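Local coordinates for protein triphenylmethane reductase (Citrobacter sp., PDB 2JL1) that probably reduces triphenylmethane dyes, using a nicotinamide cofactor, NADP(H), that it binds in a Rossmann-type fold, at residues A118-H121 / L122-Y126; H51-Y54 / N55-E58; L277-T280 / V281-L285; L178-A181 / A182-L186. All coordinates share one frame; numbering follows the deposited sequence.

Interaction 1. Residues A118-H121 / L122-Y126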
loop_
_atom_site.group_PDB
_atom_site.type_symbol
_atom_site.label_atom_id
_atom_site.label_comp_id
_atom_site.label_asym_id
_atom_site.label_seq_id
_atom_site.Cartn_x
_atom_site.Cartn_y
_atom_site.Cartn_z
ATOM N N ALA A 118 8.393 -6.773 2.131
ATOM C CA ALA A 118 8.533 -5.307 2.200
ATOM C C ALA A 118 7.319 -4.626 1.558
ATOM O O ALA A 118 6.901 -3.566 1.978
ATOM C CB ALA A 118 9.784 -4.859 1.480
ATOM N N HIS A 119 6.790 -5.249 0.502
ATOM C CA HIS A 119 5.650 -4.685 -0.208
ATOM C C HIS A 119 4.400 -4.624 0.668
ATOM O O HIS A 119 3.603 -3.675 0.564
ATOM C CB HIS A 119 5.426 -5.426 -1.526
ATOM C CG HIS A 119 6.516 -5.177 -2.517
ATOM N ND1 HIS A 119 6.888 -6.091 -3.478
ATOM C CD2 HIS A 119 7.357 -4.129 -2.645
ATOM C CE1 HIS A 119 7.875 -5.586 -4.195
ATOM N NE2 HIS A 119 8.189 -4.403 -3.697
ATOM N N VAL A 120 4.227 -5.647 1.505
ATOM C CA VAL A 120 3.097 -5.719 2.428
ATOM C C VAL A 120 3.188 -4.567 3.421
ATOM O O VAL A 120 2.183 -3.927 3.735
ATOM C CB VAL A 120 3.115 -7.026 3.256
ATOM C CG1 VAL A 120 2.022 -6.978 4.347
ATOM C CG2 VAL A 120 2.897 -8.260 2.365
ATOM N N HIS A 121 4.392 -4.341 3.950
ATOM C CA HIS A 121 4.584 -3.302 4.957
ATOM C C HIS A 121 4.344 -1.914 4.387
ATOM O O HIS A 121 3.707 -1.062 5.027
ATOM C CB HIS A 121 5.969 -3.438 5.610
ATOM C CG HIS A 121 6.077 -4.640 6.489
ATOM N ND1 HIS A 121 5.215 -4.866 7.549
ATOM C CD2 HIS A 121 6.891 -5.717 6.429
ATOM C CE1 HIS A 121 5.516 -6.024 8.114
ATOM N NE2 HIS A 121 6.538 -6.553 7.461
ATOM N N LEU A 122 4.815 -1.695 3.162
ATOM C CA LEU A 122 4.602 -0.380 2.499
ATOM C C LEU A 122 3.112 -0.159 2.155
ATOM O O LEU A 122 2.580 0.949 2.349
ATOM C CB LEU A 122 5.481 -0.258 1.263
ATOM C CG LEU A 122 6.980 -0.008 1.543
ATOM C CD1 LEU A 122 7.861 -0.512 0.369
ATOM C CD2 LEU A 122 7.236 1.473 1.823
ATOM N N ALA A 123 2.437 -1.212 1.687
ATOM C CA ALA A 123 0.992 -1.145 1.409
ATOM C C ALA A 123 0.233 -0.793 2.689
ATOM O O ALA A 123 -0.706 0.027 2.673
ATOM C CB ALA A 123 0.480 -2.481 0.805
ATOM N N THR A 124 0.654 -1.395 3.808
ATOM C CA THR A 124 0.000 -1.192 5.107
ATOM C C THR A 124 0.243 0.219 5.641
ATOM O O THR A 124 -0.687 0.876 6.144
ATOM C CB THR A 124 0.449 -2.275 6.125
ATOM O OG1 THR A 124 0.133 -3.559 5.567
ATOM C CG2 THR A 124 -0.281 -2.087 7.475
ATOM N N GLU A 125 1.475 0.703 5.503
ATOM C CA GLU A 125 1.781 2.102 5.839
ATOM C C GLU A 125 0.886 3.092 5.061
ATOM O O GLU A 125 0.311 4.007 5.653
ATOM C CB GLU A 125 3.255 2.435 5.594
ATOM C CG GLU A 125 4.198 1.943 6.712
ATOM C CD GLU A 125 5.651 2.387 6.526
ATOM O OE1 GLU A 125 5.927 3.324 5.718
ATOM O OE2 GLU A 125 6.523 1.788 7.215
ATOM N N TYR A 126 0.784 2.916 3.743
ATOM C CA TYR A 126 -0.120 3.743 2.939
ATOM C C TYR A 126 -1.575 3.624 3.339
ATOM O O TYR A 126 -2.295 4.632 3.330
ATOM C CB TYR A 126 0.060 3.489 1.439
ATOM C CG TYR A 126 1.258 4.177 0.890
ATOM C CD1 TYR A 126 1.303 5.584 0.821
ATOM C CD2 TYR A 126 2.360 3.460 0.452
ATOM C CE1 TYR A 126 2.419 6.240 0.322
ATOM C CE2 TYR A 126 3.477 4.115 -0.065
ATOM C CZ TYR A 126 3.493 5.504 -0.116
ATOM O OH TYR A 126 4.584 6.161 -0.616
#

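Interaction 2. Residues H51-Y54 / N55-E58. With NAP (NADP nicotinamide-adenine-dinucleotide phosphate), chain B.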
loop_
_atom_site.group_PDB
_atom_site.type_symbol
_atom_site.label_atom_id
_atom_site.label_comp_id
_atom_site.label_asym_id
_atom_site.label_seq_id
_atom_site.Cartn_x
_atom_site.Cartn_y
_atom_site.Cartn_z
ATOM N N HIS A 51 -10.830 -10.386 22.168
ATOM C CA HIS A 51 -10.696 -11.199 20.972
ATOM C C HIS A 51 -10.670 -10.289 19.752
ATOM O O HIS A 51 -11.560 -9.484 19.555
ATOM C CB HIS A 51 -11.867 -12.165 20.860
ATOM C CG HIS A 51 -11.826 -13.033 19.640
ATOM N ND1 HIS A 51 -12.839 -13.044 18.706
ATOM C CD2 HIS A 51 -10.903 -13.927 19.206
ATOM C CE1 HIS A 51 -12.541 -13.905 17.748
ATOM N NE2 HIS A 51 -11.374 -14.455 18.026
ATOM N N GLY A 52 -9.648 -10.432 18.931
ATOM C CA GLY A 52 -9.556 -9.652 17.705
ATOM C C GLY A 52 -8.845 -10.529 16.709
ATOM O O GLY A 52 -7.680 -10.862 16.901
ATOM N N ASP A 53 -9.568 -10.930 15.669
ATOM C CA ASP A 53 -9.016 -11.774 14.621
ATOM C C ASP A 53 -8.990 -10.988 13.301
ATOM O O ASP A 53 -10.042 -10.519 12.855
ATOM C CB ASP A 53 -9.880 -13.036 14.498
ATOM C CG ASP A 53 -9.301 -14.062 13.520
ATOM O OD1 ASP A 53 -8.593 -13.677 12.553
ATOM O OD2 ASP A 53 -9.568 -15.261 13.729
ATOM N N TYR A 54 -7.807 -10.857 12.678
ATOM C CA TYR A 54 -7.638 -10.036 11.448
ATOM C C TYR A 54 -8.475 -10.535 10.273
ATOM O O TYR A 54 -8.672 -9.824 9.304
ATOM C CB TYR A 54 -6.179 -9.944 10.984
ATOM C CG TYR A 54 -5.167 -9.582 12.028
ATOM C CD1 TYR A 54 -5.521 -8.844 13.170
ATOM C CD2 TYR A 54 -3.840 -9.982 11.878
ATOM C CE1 TYR A 54 -4.579 -8.532 14.136
ATOM C CE2 TYR A 54 -2.880 -9.662 12.819
ATOM C CZ TYR A 54 -3.251 -8.951 13.952
ATOM O OH TYR A 54 -2.287 -8.643 14.875
ATOM N N ASN A 55 -8.942 -11.773 10.377
ATOM C CA ASN A 55 -9.854 -12.356 9.398
ATOM C C ASN A 55 -11.320 -11.981 9.655
ATOM O O ASN A 55 -12.194 -12.279 8.831
ATOM C CB ASN A 55 -9.705 -13.880 9.406
ATOM C CG ASN A 55 -8.342 -14.337 8.932
ATOM O OD1 ASN A 55 -7.748 -15.254 9.503
ATOM N ND2 ASN A 55 -7.841 -13.703 7.879
ATOM N N GLN A 56 -11.584 -11.329 10.787
ATOM C CA GLN A 56 -12.954 -11.061 11.237
ATOM C C GLN A 56 -13.182 -9.581 11.571
ATOM O O GLN A 56 -13.033 -9.172 12.721
ATOM C CB GLN A 56 -13.303 -11.954 12.446
ATOM C CG GLN A 56 -13.226 -13.481 12.170
ATOM C CD GLN A 56 -13.370 -14.352 13.428
ATOM O OE1 GLN A 56 -12.825 -15.460 13.491
ATOM N NE2 GLN A 56 -14.098 -13.859 14.428
ATOM N N PRO A 57 -13.548 -8.771 10.559
ATOM C CA PRO A 57 -13.791 -7.328 10.722
ATOM C C PRO A 57 -14.659 -6.934 11.930
ATOM O O PRO A 57 -14.364 -5.939 12.609
ATOM C CB PRO A 57 -14.484 -6.954 9.408
ATOM C CG PRO A 57 -13.857 -7.886 8.415
ATOM C CD PRO A 57 -13.723 -9.193 9.154
ATOM N N GLU A 58 -15.705 -7.707 12.198
ATOM C CA GLU A 58 -16.607 -7.423 13.318
ATOM C C GLU A 58 -15.901 -7.573 14.660
ATOM O O GLU A 58 -16.047 -6.712 15.543
ATOM C CB GLU A 58 -17.855 -8.310 13.256
ATOM C CG GLU A 58 -18.903 -7.805 12.276
ATOM C CD GLU A 58 -20.320 -8.167 12.694
ATOM O OE1 GLU A 58 -21.109 -7.233 12.970
ATOM O OE2 GLU A 58 -20.641 -9.378 12.762
HETATM P PA NAP B . 4.824 -14.536 16.292
HETATM O O1A NAP B . 4.808 -15.603 15.254
HETATM O O2A NAP B . 5.337 -14.952 17.615
HETATM O O5B NAP B . 3.382 -13.879 16.471
HETATM C C5B NAP B . 2.485 -13.631 15.410
HETATM C C4B NAP B . 1.205 -13.177 16.096
HETATM O O4B NAP B . 0.191 -12.894 15.141
HETATM C C3B NAP B . 0.703 -14.306 16.997
HETATM O O3B NAP B . 0.351 -13.783 18.252
HETATM C C2B NAP B . -0.536 -14.799 16.303
HETATM O O2B NAP B . -1.515 -15.152 17.227
HETATM C C1B NAP B . -0.985 -13.552 15.570
HETATM N N9A NAP B . -1.914 -13.919 14.493
HETATM C C8A NAP B . -1.734 -14.837 13.495
HETATM N N7A NAP B . -2.856 -14.850 12.737
HETATM C C5A NAP B . -3.745 -13.972 13.259
HETATM C C6A NAP B . -5.038 -13.600 12.890
HETATM N N6A NAP B . -5.635 -14.148 11.834
HETATM N N1A NAP B . -5.699 -12.652 13.636
HETATM C C2A NAP B . -5.098 -12.088 14.740
HETATM N N3A NAP B . -3.819 -12.450 15.098
HETATM C C4A NAP B . -3.161 -13.385 14.367
HETATM O O3 NAP B . 5.722 -13.319 15.698
HETATM P PN NAP B . 6.783 -12.350 16.425
HETATM O O1N NAP B . 6.131 -11.841 17.643
HETATM O O2N NAP B . 8.092 -13.053 16.523
HETATM O O5D NAP B . 6.870 -11.097 15.366
HETATM C C5D NAP B . 5.744 -10.249 15.176
HETATM C C4D NAP B . 5.451 -9.911 13.710
HETATM O O4D NAP B . 6.626 -9.403 13.102
HETATM C C3D NAP B . 5.048 -11.136 12.885
HETATM O O3D NAP B . 3.664 -11.367 12.817
HETATM C C2D NAP B . 5.630 -10.873 11.509
HETATM O O2D NAP B . 4.764 -10.179 10.636
HETATM C C1D NAP B . 6.795 -9.953 11.805
HETATM N N1N NAP B . 8.039 -10.728 11.660
HETATM C C2N NAP B . 9.201 -10.024 11.630
HETATM C C3N NAP B . 10.389 -10.672 11.451
HETATM C C7N NAP B . 11.648 -9.918 11.398
HETATM O O7N NAP B . 12.844 -10.690 11.341
HETATM N N7N NAP B . 11.568 -8.583 11.365
HETATM C C4N NAP B . 10.422 -12.082 11.399
HETATM C C5N NAP B . 9.250 -12.786 11.526
HETATM C C6N NAP B . 8.039 -12.090 11.602
HETATM P P2B NAP B . -1.710 -16.676 17.724
HETATM O O1X NAP B . -0.976 -16.815 19.044
HETATM O O2X NAP B . -1.153 -17.683 16.732
HETATM O O3X NAP B . -3.206 -16.853 17.886
#

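Interaction 3. Residues L277-T280 / V281-L285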
loop_
_atom_site.group_PDB
_atom_site.type_symbol
_atom_site.label_atom_id
_atom_site.label_comp_id
_atom_site.label_asym_id
_atom_site.label_seq_id
_atom_site.Cartn_x
_atom_site.Cartn_y
_atom_site.Cartn_z
ATOM N N LEU A 277 26.084 -8.250 20.532
ATOM C CA LEU A 277 25.805 -9.577 19.957
ATOM C C LEU A 277 26.289 -10.706 20.872
ATOM O O LEU A 277 25.604 -11.719 21.042
ATOM C CB LEU A 277 26.449 -9.696 18.572
ATOM C CG LEU A 277 26.139 -10.931 17.719
ATOM C CD1 LEU A 277 24.615 -11.045 17.390
ATOM C CD2 LEU A 277 26.964 -10.794 16.450
ATOM N N LYS A 278 27.464 -10.518 21.474
ATOM C CA LYS A 278 28.040 -11.546 22.360
ATOM C C LYS A 278 27.128 -11.869 23.548
ATOM O O LYS A 278 27.010 -13.037 23.930
ATOM C CB LYS A 278 29.446 -11.158 22.853
ATOM C CG LYS A 278 30.173 -12.348 23.485
ATOM C CD LYS A 278 31.513 -11.998 24.123
ATOM C CE LYS A 278 32.514 -11.513 23.099
ATOM N NZ LYS A 278 32.822 -12.539 22.048
ATOM N N GLU A 279 26.501 -10.848 24.131
ATOM C CA GLU A 279 25.524 -11.031 25.225
ATOM C C GLU A 279 24.303 -11.830 24.773
ATOM O O GLU A 279 23.781 -12.665 25.510
ATOM C CB GLU A 279 25.107 -9.678 25.829
ATOM C CG GLU A 279 24.010 -9.729 26.919
ATOM C CD GLU A 279 24.380 -10.506 28.208
ATOM O OE1 GLU A 279 25.535 -10.997 28.370
ATOM O OE2 GLU A 279 23.485 -10.606 29.092
ATOM N N THR A 280 23.859 -11.584 23.540
ATOM C CA THR A 280 22.737 -12.339 22.982
ATOM C C THR A 280 23.146 -13.789 22.742
ATOM O O THR A 280 22.364 -14.701 23.000
ATOM C CB THR A 280 22.171 -11.643 21.695
ATOM O OG1 THR A 280 21.788 -10.296 22.030
ATOM C CG2 THR A 280 20.954 -12.381 21.166
ATOM N N VAL A 281 24.369 -14.008 22.256
ATOM C CA VAL A 281 24.868 -15.380 22.060
ATOM C C VAL A 281 24.926 -16.115 23.418
ATOM O O VAL A 281 24.492 -17.270 23.533
ATOM C CB VAL A 281 26.245 -15.421 21.316
ATOM C CG1 VAL A 281 26.855 -16.819 21.347
ATOM C CG2 VAL A 281 26.099 -14.936 19.853
ATOM N N LYS A 282 25.429 -15.435 24.448
ATOM C CA LYS A 282 25.519 -16.053 25.772
ATOM C C LYS A 282 24.153 -16.460 26.291
ATOM O O LYS A 282 24.001 -17.565 26.805
ATOM C CB LYS A 282 26.215 -15.161 26.787
ATOM C CG LYS A 282 27.697 -15.005 26.574
ATOM C CD LYS A 282 28.287 -14.286 27.778
ATOM C CE LYS A 282 29.593 -13.604 27.456
ATOM N NZ LYS A 282 30.185 -13.054 28.718
ATOM N N GLN A 283 23.172 -15.562 26.164
ATOM C CA GLN A 283 21.799 -15.829 26.593
ATOM C C GLN A 283 21.204 -17.007 25.832
ATOM O O GLN A 283 20.597 -17.896 26.434
ATOM C CB GLN A 283 20.910 -14.593 26.388
ATOM C CG GLN A 283 21.136 -13.468 27.387
ATOM C CD GLN A 283 20.541 -12.144 26.933
ATOM O OE1 GLN A 283 19.824 -12.075 25.925
ATOM N NE2 GLN A 283 20.833 -11.080 27.671
ATOM N N ALA A 284 21.384 -17.018 24.514
ATOM C CA ALA A 284 20.828 -18.069 23.651
ATOM C C ALA A 284 21.304 -19.461 24.065
ATOM O O ALA A 284 20.555 -20.434 23.997
ATOM C CB ALA A 284 21.192 -17.808 22.191
ATOM N N LEU A 285 22.563 -19.534 24.482
ATOM C CA LEU A 285 23.187 -20.784 24.870
ATOM C C LEU A 285 23.182 -21.014 26.373
ATOM O O LEU A 285 23.608 -22.070 26.823
ATOM C CB LEU A 285 24.636 -20.794 24.418
ATOM C CG LEU A 285 24.984 -20.732 22.949
ATOM C CD1 LEU A 285 26.489 -20.710 22.901
ATOM C CD2 LEU A 285 24.407 -21.920 22.187
HETATM O O HOH W 1 19.836 -10.272 23.917
#

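Interaction 4. Residues L178-A181 / A182-L186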
loop_
_atom_site.group_PDB
_atom_site.type_symbol
_atom_site.label_atom_id
_atom_site.label_comp_id
_atom_site.label_asym_id
_atom_site.label_seq_id
_atom_site.Cartn_x
_atom_site.Cartn_y
_atom_site.Cartn_z
ATOM N N LEU A 178 13.368 -4.278 20.231
ATOM C CA LEU A 178 12.302 -3.724 19.387
ATOM C C LEU A 178 11.021 -3.544 20.190
ATOM O O LEU A 178 10.289 -2.573 19.998
ATOM C CB LEU A 178 12.032 -4.624 18.197
ATOM C CG LEU A 178 13.216 -4.680 17.244
ATOM C CD1 LEU A 178 13.061 -5.861 16.251
ATOM C CD2 LEU A 178 13.402 -3.314 16.554
ATOM N N ALA A 179 10.773 -4.465 21.116
ATOM C CA ALA A 179 9.588 -4.388 21.977
ATOM C C ALA A 179 9.688 -3.228 22.945
ATOM O O ALA A 179 8.690 -2.565 23.252
ATOM C CB ALA A 179 9.409 -5.685 22.745
ATOM N N LEU A 180 10.897 -3.018 23.456
ATOM C CA LEU A 180 11.202 -1.886 24.332
ATOM C C LEU A 180 10.966 -0.566 23.608
ATOM O O LEU A 180 10.375 0.359 24.167
ATOM C CB LEU A 180 12.647 -1.985 24.873
ATOM C CG LEU A 180 13.179 -0.807 25.678
ATOM C CD1 LEU A 180 12.222 -0.434 26.860
ATOM C CD2 LEU A 180 14.583 -1.099 26.205
ATOM N N ALA A 181 11.402 -0.494 22.353
ATOM C CA ALA A 181 11.175 0.689 21.508
ATOM C C ALA A 181 9.700 0.968 21.270
ATOM O O ALA A 181 9.267 2.127 21.326
ATOM C CB ALA A 181 11.898 0.508 20.160
ATOM N N ALA A 182 8.933 -0.078 20.975
ATOM C CA ALA A 182 7.498 0.059 20.821
ATOM C C ALA A 182 6.844 0.581 22.128
ATOM O O ALA A 182 6.044 1.541 22.104
ATOM C CB ALA A 182 6.906 -1.269 20.385
ATOM N N ALA A 183 7.210 -0.027 23.260
ATOM C CA ALA A 183 6.706 0.388 24.578
ATOM C C ALA A 183 7.101 1.824 24.941
ATOM O O ALA A 183 6.279 2.593 25.487
ATOM C CB ALA A 183 7.140 -0.604 25.672
ATOM N N THR A 184 8.336 2.206 24.632
ATOM C CA THR A 184 8.802 3.583 24.886
ATOM C C THR A 184 7.960 4.597 24.094
ATOM O O THR A 184 7.445 5.558 24.641
ATOM C CB THR A 184 10.291 3.704 24.506
ATOM O OG1 THR A 184 11.039 2.801 25.323
ATOM C CG2 THR A 184 10.822 5.115 24.700
ATOM N N VAL A 185 7.814 4.334 22.800
ATOM C CA VAL A 185 7.035 5.150 21.895
ATOM C C VAL A 185 5.570 5.326 22.339
ATOM O O VAL A 185 5.038 6.443 22.293
ATOM C CB VAL A 185 7.148 4.571 20.457
ATOM C CG1 VAL A 185 6.037 5.056 19.562
ATOM C CG2 VAL A 185 8.520 4.923 19.855
ATOM N N LEU A 186 4.934 4.233 22.760
ATOM C CA LEU A 186 3.533 4.234 23.242
ATOM C C LEU A 186 3.266 5.062 24.509
ATOM O O LEU A 186 2.122 5.495 24.754
ATOM C CB LEU A 186 3.036 2.794 23.446
ATOM C CG LEU A 186 2.908 1.927 22.172
ATOM C CD1 LEU A 186 2.784 0.441 22.517
ATOM C CD2 LEU A 186 1.741 2.388 21.276
#

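Interaction 1. Residues A118-H121 / L122-Y126
Ala118 and Leu122 lie one turn apart on helix 117-130, and the two segments form one unbroken run of it. Leu122 N donates to Ala118 O at 3.0 Å, and Ala123 N to His119 O at 2.9 Å. Glu125 N meets His121 O at 2.9 Å, with an N-H...O angle of 164°. Val120 O is gripped twice. Thr124 N reaches Val120 O at 3.0 Å from one face of the carbonyl plane. Thr124 OG1 comes to Val120 O at 2.8 Å from the opposite face. The hydroxyl stands anti to its own carbonyl carbon (chi1 -58°), which turns it back to the preceding turn. The Thr124 and Val120 side chains lie side by side, with Val120 CG1 4.1 Å from Thr124 OG1. Leu122 also folds back, and its CG rests 3.6 Å from Ala118 O. Outside the segments, His121 ND1 is bonded to Tyr104 OH, Thr124 OG1 to His87 ND1, and Glu125 forms a salt bridge with Arg139. Leu122 and Ala123 pack on Tyr126 of the second subunit. The helix is the crossover of a beta-alpha-beta unit between strands 101-107 and 135-140, and His121 borders Ser74 of the NADP site in this Rossmann-type fold.

Interaction 2. Residues H51-Y54 / N55-E58
Asp53 OD1 is shared between Asn55 and the cofactor. It accepts the backbone N-H of Asn55, with Asn55 N 2.9 Å from Asp53 OD1. It also accepts the adenine amine, with NADP N6A 3.1 Å from Asp53 OD1. Asn55 N comes from above the carboxylate plane, 35° out of it. The Asp53 carboxylate carbon stands opposite the backbone N (chi1 -174°), beside the carbonyl carbon, and this carries OD1 forward to the next residues. The bond from Asn55 N closes an Asx turn inside a type I beta turn from Asp53 to Gln56. The beta turn has its own bond, Gln56 N to Asp53 O at 2.7 Å. It links strand 48-51 to helix 57-63, with Gln56 as N-cap. In Rossmann-type folds the loop after this strand commonly holds the adenine. Here Tyr54 N donates to NADP N1A at 2.9 Å and nearly straight (165°). The Tyr54 ring lies flat-side to the same base, with NADP C2A 3.4 Å above the ring plane and over its centre. Tyr54 OH is bonded to Thr6 OG1, which would help fix the ring. Ser59 OG, from the helix, is bonded to Asp53 N and Gln56 O. The Gln56 side chain crosses that of Asp53, and its CG is 4.1 Å from Asp53 CB.

Interaction 3. Residues L277-T280 / V281-L285
Glu279 and Gln283 are joined twice, once through the backbone and once through the side chains. The backbone bonds are those of a regular alpha helix. Val281 N to Leu277 O is 2.9 Å, and Gln283 N to Glu279 O is 3.0 Å. Lys282 N and Ala284 N bond likewise to Lys278 O and Thr280 O. Among side chains, Gln283 NE2 donates to Glu279 OE2 at 3.0 Å, with a bent N-H...O angle of 137°. The carboxylate and amide planes are almost perpendicular (81°), and Gln283 NE2 meets OE2 from above the carboxylate plane. Glu279 bends at chi2 (63°) and swings its carboxylate over to the glutamine. This is helix 277-285 at the C-terminal end of the chain, packed on helices 206-217 and 144-147 through Leu277, Thr280, Val281 and Leu285. A water bridges the other end of the amide. It lies 2.7 Å from Thr280 OG1 and donates to Gln283 OE1, also at 2.7 Å. Glu279 OE1 is 5.1 Å from Lys282 NZ, not in contact, though a weak attraction is likely. Lys278 bends at chi3 and chi4, and its NZ forms a salt bridge with Glu215. Between the two lysine side chains the touch is aliphatic, with Lys278 CD 4.2 Å from Lys282 CE.

Interaction 4. Residues L178-A181 / A182-L186
The flat group that matters between Leu180 and Thr184 is a peptide, the carbonyl of Leu180, which Thr184 meets on both faces. Thr184 N donates to Leu180 O at 2.8 Å, tilted only 20° from the carbonyl plane. Thr184 OG1 donates to the same Leu180 O at 2.8 Å from the other face, 41° out of the plane. The hydroxyl thus has an acceptor within the helix, although the residue is buried. Its torsion (chi1 -61°) sets OG1 beside the residue's own backbone N, and so within range of the earlier turn. Leu180 leans over the same spot, and its CD1 touches Thr184 OG1 at 3.8 Å. The other carbonyls of 178-181 each take a helical bond. Ala182 N lies 3.0 Å from Leu178 O, Ala183 N 2.9 Å from Ala179 O, and Val185 N 3.0 Å from Ala181 O. Val185 adds a tight touch, with its CG2 3.2 Å from Ala181 O. The four consecutive residues 181 to 184 carry small side chains. Neighbouring elements come close on several sides: Ala179 and Ala183 touch helix 11-20, Ala182 and Val185 touch strand 135-140, and Ala181 and Thr184 meet helix 266-271. Leu178 packs against Tyr143 and lies near Leu12, two residues of the NADP site, and helix 175-186 itself begins at Arg175, which also binds the cofactor. This mostly buried run belongs to a helix packed on the central parallel sheet of a Rossmann-type fold.

How the interactions relate
Interactions 1 and 4 are buried, on helices that pack on strand 135-140 of the central sheet. Their centres are 20 Å apart. Both use a threonine hydroxyl to give a helix carbonyl a second bond, but only interaction 1 borders the second subunit and has buried charged and imidazole groups. Interactions 2 and 3 are partly buried and rely more on polar side chains. Interaction 2 is the one without regular helix through most of its length, and it alone hydrogen-bonds the cofactor. Interaction 3 lies across the chain's centre from it, about 37 Å between centres, and joins its side chains through an amide and a water.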